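Local coordinates for erythrocyte membrane protein 1 (Plasmodium falciparum, PDB 6S8T) that binds the host receptor ICAM-1 through the DBLbeta domain described here, one part of a much longer surface protein of the malaria parasite, at residues 271-275 with 276-280; 170-173 with 174-177; 259-262 with 263-266; 152-155 with 156-160. All blocks are in the same frame, centred on the assembly; numbering follows the deposited sequence. Where two conformers were deposited one is given.

In the fold
All four contacts are local ones within the Duffy binding domain, and along the chain they follow the order interaction 4, 2, 3, 1. Interaction 4 lies on helix 137-163, interaction 2 at the start of helix 172-194, interaction 3 on helix 246-268, and interaction 1 in the loop that leaves this last helix. Residues 271-280 touch the other three: their centre is about 10 Å from that of interaction 2, about 15 Å from interaction 3 and about 16 Å from interaction 4. Interactions 2 and 3, with centres about 21 Å apart, do not meet directly. The loop thus fastens to helices 172-194, through a disulfide among other bonds, and 246-268, and packs lightly on helix 137-163.

Interaction 1: 271-275 with 276-280; sequences LKKSN and GDCHY
Asn275 and Cys278 close a beta turn: the amide N of Cys278 donates to Asn275 O over 3.1 Å. Gly276, with positive phi, and Asp277 have the backbone angles of a type II' turn. A second, overlapping turn is closed by Gly276 O, which takes both the backbone N of His279 and, in the plane of the imidazole, its ND1 at 2.8 Å. That pair of bonds draws the edge of the His279 ring back to the start of its own turn. The tight part lies inside, where the buried Cys278 sets CB 3.6 Å from Lys273 O, while the CA-H of His279 meets Ser274 O at 3.4 Å. On the solvent side the fit is looser. There the exposed Asn275 turns its amide back along its own segment, its CG between backbone N and carbonyl carbon (chi1 54°), and OD1 receives Lys273 NZ at 2.7 Å; the ammonium also holds Gln172. The loop runs from helix 246-268 towards helix 293-319 and is fastened to helix 172-194 by the Cys278-Cys179 disulfide and the Asp277-Arg180 salt bridge.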
# COMPACT_ATOMS: atom_id res chain seq x y z
N LEU A 271 8.18 4.10 -19.08
CA LEU A 271 7.66 5.44 -18.83
C LEU A 271 8.74 6.48 -19.06
O LEU A 271 9.93 6.23 -18.82
CB LEU A 271 7.10 5.55 -17.41
CG LEU A 271 5.67 5.08 -17.14
CD1 LEU A 271 5.48 3.60 -17.47
CD2 LEU A 271 5.28 5.36 -15.70
N LYS A 272 8.33 7.66 -19.52
CA LYS A 272 9.30 8.68 -19.90
C LYS A 272 9.76 9.53 -18.72
O LYS A 272 10.91 9.98 -18.70
CB LYS A 272 8.72 9.58 -20.99
CG LYS A 272 8.60 8.89 -22.35
CD LYS A 272 8.34 9.89 -23.46
CE LYS A 272 8.33 9.21 -24.82
NZ LYS A 272 8.19 10.19 -25.93
N LYS A 273 8.89 9.77 -17.74
CA LYS A 273 9.28 10.59 -16.59
C LYS A 273 10.32 9.86 -15.75
O LYS A 273 10.19 8.67 -15.47
CB LYS A 273 8.06 10.94 -15.74
CG LYS A 273 8.35 11.94 -14.64
CD LYS A 273 7.09 12.29 -13.86
CE LYS A 273 7.40 13.29 -12.76
NZ LYS A 273 7.95 14.57 -13.29
N SER A 274 11.36 10.59 -15.35
CA SER A 274 12.48 9.99 -14.64
C SER A 274 12.82 10.70 -13.33
O SER A 274 13.77 10.27 -12.66
CB SER A 274 13.72 9.96 -15.53
OG SER A 274 14.02 11.25 -16.05
N ASN A 275 12.10 11.75 -12.95
CA ASN A 275 12.33 12.45 -11.70
C ASN A 275 11.10 12.33 -10.80
O ASN A 275 10.16 11.58 -11.10
CB ASN A 275 12.71 13.91 -11.95
CG ASN A 275 11.70 14.65 -12.82
OD1 ASN A 275 10.59 14.16 -13.06
ND2 ASN A 275 12.08 15.83 -13.29
N GLY A 276 11.10 13.08 -9.70
CA GLY A 276 10.00 12.99 -8.76
C GLY A 276 9.90 11.60 -8.16
O GLY A 276 10.91 10.95 -7.85
N ASP A 277 8.67 11.12 -8.01
CA ASP A 277 8.44 9.78 -7.47
C ASP A 277 8.87 8.67 -8.42
O ASP A 277 8.88 7.51 -8.01
CB ASP A 277 6.96 9.61 -7.10
CG ASP A 277 6.56 10.45 -5.90
OD1 ASP A 277 7.44 10.76 -5.07
OD2 ASP A 277 5.36 10.78 -5.77
N CYS A 278 9.21 8.99 -9.66
CA CYS A 278 9.70 8.01 -10.62
C CYS A 278 11.22 7.91 -10.65
O CYS A 278 11.77 7.32 -11.60
CB CYS A 278 9.19 8.33 -12.03
SG CYS A 278 7.38 8.34 -12.24
N HIS A 279 11.92 8.46 -9.66
CA HIS A 279 13.38 8.52 -9.76
C HIS A 279 14.06 7.23 -9.33
O HIS A 279 15.29 7.16 -9.37
CB HIS A 279 13.93 9.70 -8.95
CG HIS A 279 14.07 9.43 -7.48
ND1 HIS A 279 13.05 9.67 -6.58
CD2 HIS A 279 15.11 8.97 -6.76
CE1 HIS A 279 13.46 9.35 -5.37
NE2 HIS A 279 14.71 8.93 -5.45
N TYR A 280 13.30 6.20 -8.93
CA TYR A 280 13.84 4.87 -8.69
C TYR A 280 13.65 3.93 -9.88
O TYR A 280 13.94 2.74 -9.77
CB TYR A 280 13.21 4.25 -7.44
CG TYR A 280 13.53 4.96 -6.15
CD1 TYR A 280 14.82 4.95 -5.63
CD2 TYR A 280 12.54 5.63 -5.44
CE1 TYR A 280 15.11 5.60 -4.44
CE2 TYR A 280 12.83 6.28 -4.26
CZ TYR A 280 14.11 6.26 -3.76
OH TYR A 280 14.40 6.91 -2.58

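Interaction 2: 170-173 with 174-177; sequences IQQK and DQES
The first turn of helix 172-194 opens here, with Gln171 at the N-cap position and Ile170 just before it folding against Asp174 and Gln175. Gln171 O starts the helical pattern, receiving Gln175 N at 3.1 Å in a bond of 155° at the hydrogen and, more weakly, Asp174 N. Glu176 and Ser177 continue it on Gln172 O and Lys173 O. The side chain of Gln175 turns back along this start. A chi1 of -64° sets its CG beside the backbone N and 3.3 Å from Gln171 O; the extended chain beyond carries NE2 to Ile170 O, a weak bond of 3.2 Å. The methyl CG2 of Ile170 fills the angle between the two helical residues, 3.6 Å from Gln175 CG and 3.7 Å from Asp174 CB. Asp174 runs alongside Gln171, both side chains pointing the same way, with OD2 3.9 Å from Gln171 CB. At its far end Gln175 OE1 accepts from the backbone N of Lys273, and Glu176 OE2 likewise takes Asp277 N, both in the loop after helix 246-268. The amide of Gln175 is therefore used at both ends, weakly as donor to Ile170 O and as acceptor from the loop. The carboxylate of Asp174, in the first turn, would probably interact favourably with the positive end of the helix dipole.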
# COMPACT_ATOMS: atom_id res chain seq x y z
N ILE A 170 0.99 10.49 -21.71
CA ILE A 170 0.54 10.52 -20.32
C ILE A 170 0.98 11.82 -19.66
O ILE A 170 2.13 12.27 -19.83
CB ILE A 170 1.09 9.31 -19.55
CG1 ILE A 170 0.77 8.01 -20.28
CG2 ILE A 170 0.50 9.26 -18.15
CD1 ILE A 170 -0.67 7.59 -20.17
N GLN A 171 0.08 12.43 -18.89
CA GLN A 171 0.42 13.64 -18.15
C GLN A 171 1.44 13.33 -17.05
O GLN A 171 1.61 12.18 -16.63
CB GLN A 171 -0.83 14.27 -17.55
CG GLN A 171 -1.90 14.62 -18.57
CD GLN A 171 -3.08 15.35 -17.96
OE1 GLN A 171 -3.02 15.82 -16.82
NE2 GLN A 171 -4.18 15.43 -18.70
N GLN A 172 2.11 14.38 -16.59
CA GLN A 172 3.17 14.21 -15.60
C GLN A 172 2.63 13.69 -14.28
O GLN A 172 3.26 12.86 -13.62
CB GLN A 172 3.91 15.54 -15.38
CG GLN A 172 4.72 16.00 -16.58
CD GLN A 172 6.06 15.30 -16.69
OE1 GLN A 172 6.70 15.01 -15.68
NE2 GLN A 172 6.48 15.02 -17.91
N LYS A 173 1.44 14.16 -13.87
CA LYS A 173 0.90 13.75 -12.58
C LYS A 173 0.40 12.31 -12.62
O LYS A 173 0.43 11.62 -11.59
CB LYS A 173 -0.22 14.70 -12.15
CG LYS A 173 -1.53 14.56 -12.91
CD LYS A 173 -2.53 15.60 -12.45
CE LYS A 173 -2.69 15.59 -10.93
NZ LYS A 173 -3.53 16.72 -10.43
N ASP A 174 -0.06 11.84 -13.77
CA ASP A 174 -0.50 10.45 -13.87
C ASP A 174 0.69 9.49 -13.89
O ASP A 174 0.59 8.37 -13.38
CB ASP A 174 -1.36 10.25 -15.12
CG ASP A 174 -2.67 11.01 -15.04
OD1 ASP A 174 -3.22 11.14 -13.93
OD2 ASP A 174 -3.15 11.47 -16.10
N GLN A 175 1.82 9.91 -14.47
CA GLN A 175 3.01 9.08 -14.44
C GLN A 175 3.51 8.89 -13.01
O GLN A 175 3.86 7.77 -12.61
CB GLN A 175 4.11 9.68 -15.32
CG GLN A 175 3.76 9.74 -16.80
CD GLN A 175 4.93 10.12 -17.68
OE1 GLN A 175 5.93 9.40 -17.75
NE2 GLN A 175 4.82 11.25 -18.37
N GLU A 176 3.53 9.96 -12.22
CA GLU A 176 3.97 9.84 -10.83
C GLU A 176 3.01 8.96 -10.03
O GLU A 176 3.45 8.17 -9.18
CB GLU A 176 4.10 11.22 -10.19
CG GLU A 176 5.53 11.71 -10.12
CD GLU A 176 5.64 13.09 -9.51
OE1 GLU A 176 4.81 13.96 -9.85
OE2 GLU A 176 6.56 13.30 -8.68
N SER A 177 1.71 9.06 -10.30
CA SER A 177 0.74 8.22 -9.60
C SER A 177 0.96 6.75 -9.92
O SER A 177 0.81 5.89 -9.05
CB SER A 177 -0.68 8.66 -9.96
OG SER A 177 -1.65 7.94 -9.22

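Interaction 3: 259-262 with 263-266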
# COMPACT_ATOMS: atom_id res chain seq x y z
N GLN A 259 16.92 -7.39 -5.89
CA GLN A 259 16.63 -8.18 -7.09
C GLN A 259 15.14 -8.24 -7.36
O GLN A 259 14.73 -8.39 -8.52
CB GLN A 259 17.20 -9.59 -6.94
CG GLN A 259 18.71 -9.66 -6.95
CD GLN A 259 19.23 -11.07 -6.76
OE1 GLN A 259 19.39 -11.54 -5.64
NE2 GLN A 259 19.50 -11.76 -7.87
N VAL A 260 14.32 -8.12 -6.32
CA VAL A 260 12.87 -8.07 -6.53
C VAL A 260 12.49 -6.76 -7.21
O VAL A 260 11.72 -6.75 -8.18
CB VAL A 260 12.14 -8.25 -5.18
CG1 VAL A 260 10.66 -8.00 -5.35
CG2 VAL A 260 12.40 -9.65 -4.64
N TRP A 261 13.05 -5.64 -6.74
CA TRP A 261 12.77 -4.35 -7.37
C TRP A 261 13.32 -4.28 -8.79
O TRP A 261 12.75 -3.57 -9.63
CB TRP A 261 13.34 -3.21 -6.52
CG TRP A 261 13.15 -1.85 -7.12
CD1 TRP A 261 14.11 -1.03 -7.63
CD2 TRP A 261 11.91 -1.16 -7.29
NE1 TRP A 261 13.55 0.13 -8.09
CE2 TRP A 261 12.20 0.08 -7.90
CE3 TRP A 261 10.58 -1.46 -6.98
CZ2 TRP A 261 11.21 1.01 -8.21
CZ3 TRP A 261 9.60 -0.53 -7.29
CH2 TRP A 261 9.92 0.69 -7.90
N ARG A 262 14.41 -4.99 -9.07
CA ARG A 262 14.94 -5.03 -10.43
C ARG A 262 13.94 -5.67 -11.39
O ARG A 262 13.83 -5.27 -12.55
CB ARG A 262 16.27 -5.78 -10.46
CG ARG A 262 17.48 -4.90 -10.25
CD ARG A 262 18.76 -5.72 -10.25
NE ARG A 262 18.80 -6.69 -11.35
CZ ARG A 262 19.27 -6.43 -12.57
NH1 ARG A 262 19.75 -5.22 -12.85
NH2 ARG A 262 19.26 -7.37 -13.50
N ALA A 263 13.19 -6.67 -10.91
CA ALA A 263 12.19 -7.30 -11.75
C ALA A 263 11.06 -6.33 -12.10
O ALA A 263 10.48 -6.42 -13.19
CB ALA A 263 11.63 -8.55 -11.06
N MET A 264 10.75 -5.40 -11.19
CA MET A 264 9.76 -4.37 -11.47
C MET A 264 10.32 -3.24 -12.32
O MET A 264 9.55 -2.58 -13.02
CB MET A 264 9.21 -3.82 -10.15
CG MET A 264 8.36 -4.81 -9.36
SD MET A 264 7.74 -4.14 -7.80
CE MET A 264 6.45 -5.32 -7.40
N GLN A 265 11.63 -3.02 -12.29
CA GLN A 265 12.23 -1.98 -13.12
C GLN A 265 12.16 -2.31 -14.61
O GLN A 265 12.28 -1.40 -15.44
CB GLN A 265 13.68 -1.73 -12.72
CG GLN A 265 13.86 -1.02 -11.39
CD GLN A 265 15.32 -0.76 -11.05
OE1 GLN A 265 16.19 -1.58 -11.35
NE2 GLN A 265 15.59 0.38 -10.43
N CYS A 266 11.98 -3.59 -14.97
CA CYS A 266 11.87 -3.96 -16.38
C CYS A 266 10.69 -3.26 -17.05
O CYS A 266 10.76 -2.93 -18.23
CB CYS A 266 11.73 -5.47 -16.52
SG CYS A 266 13.14 -6.44 -15.95
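Trp261 O is gripped by two backbone amides of the next turn, Gln265 N at 2.9 Å and, weakly, Met264 N at 3.1 Å. The indole of Trp261 in turn receives both of these residues. Gln265 has its CG beside the backbone N and opposite the carbonyl carbon (chi1 -72°), which brings it over one face of the five-membered ring, 3.9 Å from the centroid, a CH-pi contact. From there its chain extends past the ring and crosses it at about a right angle, carrying NE2 to 3.1 Å from Trp261 NE1. These are two donors, and they do not bond each other: both bind the carbonyl oxygen of Tyr280, which accounts for their closeness and would hold the rotation of the amide. This is the buried side of helix 246-268 in the Duffy binding domain, where the indole also meets Phe186 of helix 172-194 edge to face. Met264 makes a Met-aromatic contact at the six-membered ring; its SD lies 4.0 Å from CE3 of Trp261 and approaches obliquely, 64° off the ring normal. The same methionine packs on Ala149 of helix 137-163. Towards the outside, the aliphatic part of the exposed Arg262 borders the Gln265 amide, its CG 3.7 Å from Gln265 OE1. Cys266 N bonds weakly to Arg262 O at 3.5 Å, and its SG forms the disulfide to Cys61.

Interaction 4: 152-155 with 156-160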
# COMPACT_ATOMS: atom_id res chain seq x y z
N ASP A 152 2.95 -8.21 -11.83
CA ASP A 152 2.08 -7.27 -11.14
C ASP A 152 2.39 -5.83 -11.54
O ASP A 152 1.48 -5.01 -11.69
CB ASP A 152 2.19 -7.45 -9.62
CG ASP A 152 1.11 -6.68 -8.86
OD1 ASP A 152 -0.09 -6.95 -9.08
OD2 ASP A 152 1.47 -5.82 -8.03
N ALA A 153 3.68 -5.52 -11.73
CA ALA A 153 4.05 -4.19 -12.20
C ALA A 153 3.53 -3.93 -13.61
O ALA A 153 3.06 -2.83 -13.92
CB ALA A 153 5.57 -4.02 -12.15
N ASP A 154 3.61 -4.94 -14.49
CA ASP A 154 3.11 -4.77 -15.85
C ASP A 154 1.59 -4.59 -15.85
O ASP A 154 1.06 -3.77 -16.61
CB ASP A 154 3.52 -5.96 -16.71
CG ASP A 154 3.09 -5.82 -18.16
OD1 ASP A 154 3.55 -4.87 -18.83
OD2 ASP A 154 2.29 -6.66 -18.63
N GLU A 155 0.89 -5.32 -14.99
CA GLU A 155 -0.57 -5.20 -14.93
C GLU A 155 -1.00 -3.85 -14.35
O GLU A 155 -2.04 -3.32 -14.75
CB GLU A 155 -1.15 -6.34 -14.09
CG GLU A 155 -2.64 -6.55 -14.27
CD GLU A 155 -3.00 -7.14 -15.62
OE1 GLU A 155 -2.13 -7.80 -16.23
OE2 GLU A 155 -4.14 -6.95 -16.07
N ILE A 156 -0.22 -3.30 -13.42
CA ILE A 156 -0.56 -2.00 -12.84
C ILE A 156 -0.49 -0.91 -13.90
O ILE A 156 -1.39 -0.07 -14.01
CB ILE A 156 0.36 -1.68 -11.65
CG1 ILE A 156 -0.02 -2.51 -10.42
CG2 ILE A 156 0.31 -0.19 -11.32
CD1 ILE A 156 0.97 -2.39 -9.28
N ILE A 157 0.57 -0.91 -14.70
CA ILE A 157 0.74 0.12 -15.72
C ILE A 157 -0.39 0.06 -16.75
O ILE A 157 -0.99 1.08 -17.09
CB ILE A 157 2.13 -0.01 -16.38
CG1 ILE A 157 3.22 0.24 -15.33
CG2 ILE A 157 2.26 0.94 -17.56
CD1 ILE A 157 4.63 0.03 -15.82
N LYS A 158 -0.71 -1.15 -17.22
CA LYS A 158 -1.72 -1.27 -18.27
C LYS A 158 -3.13 -1.00 -17.75
O LYS A 158 -3.92 -0.32 -18.41
CB LYS A 158 -1.64 -2.66 -18.92
CG LYS A 158 -0.34 -2.93 -19.65
CD LYS A 158 -0.34 -4.31 -20.31
CE LYS A 158 0.99 -4.61 -20.99
NZ LYS A 158 1.33 -3.61 -22.04
N ARG A 159 -3.47 -1.53 -16.57
CA ARG A 159 -4.83 -1.35 -16.06
C ARG A 159 -5.07 0.07 -15.58
O ARG A 159 -6.21 0.54 -15.63
CB ARG A 159 -5.11 -2.34 -14.94
CG ARG A 159 -5.37 -3.75 -15.42
CD ARG A 159 -5.87 -4.64 -14.30
NE ARG A 159 -6.30 -5.94 -14.79
CZ ARG A 159 -7.53 -6.21 -15.22
NH1 ARG A 159 -7.83 -7.43 -15.65
NH2 ARG A 159 -8.46 -5.27 -15.21
N TYR A 160 -4.04 0.77 -15.12
CA TYR A 160 -4.20 2.17 -14.75
C TYR A 160 -4.56 3.00 -15.97
O TYR A 160 -5.48 3.83 -15.93
CB TYR A 160 -2.92 2.70 -14.10
CG TYR A 160 -3.11 4.00 -13.34
CD1 TYR A 160 -3.26 5.21 -14.01
CD2 TYR A 160 -3.13 4.01 -11.95
CE1 TYR A 160 -3.43 6.39 -13.30
CE2 TYR A 160 -3.29 5.18 -11.24
CZ TYR A 160 -3.44 6.37 -11.92
OH TYR A 160 -3.60 7.53 -11.21
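Glu155 reaches forward one turn along helix 137-163 to Arg159 and forms a salt bridge, with OE2 2.7 Å from NE. As a hydrogen bond this link is weak, bent to 128° at the hydrogen, and the carboxylate and guanidinium planes stand 44° apart. In Glu155 the CG lies opposite the backbone N (chi1 -164°) and the chain bends at the next bond, while Arg159 stays extended from CG to NE. The CG of Glu155 meets the guanidinium at its edge, in plane. Arg159 has further partners beyond the helix, since NH2 forms a salt bridge to Asp84 and a hydrogen bond to Asn87.

Ile156, buried, lies against Asp152. Its CG1 presses on Asp152 O at 3.2 Å and CD1 extends to 3.7 Å from Asp152 OD2, which is itself held by Ser185 of helix 172-194; Asp152 OD1 pairs with Arg89. Ile156 also packs on Ala181 and Ser185, joining the two helices.

Asp154 places its carboxylate against the methylene end of Lys158, whose CE is 3.4 Å from both OD1 and OD2. The ammonium turns off at the last bond and NZ stays 4.1 Å from Asp154 OD1, longer than a salt bridge, while Glu267 of helix 246-268 brings a like charge close to this oxygen. Lys158 may therefore partly offset the charge of Asp154 and its repulsion by Glu267, whereas the charge of Glu155 is met directly by an arginine that also ties the helix to the loop of Asp84.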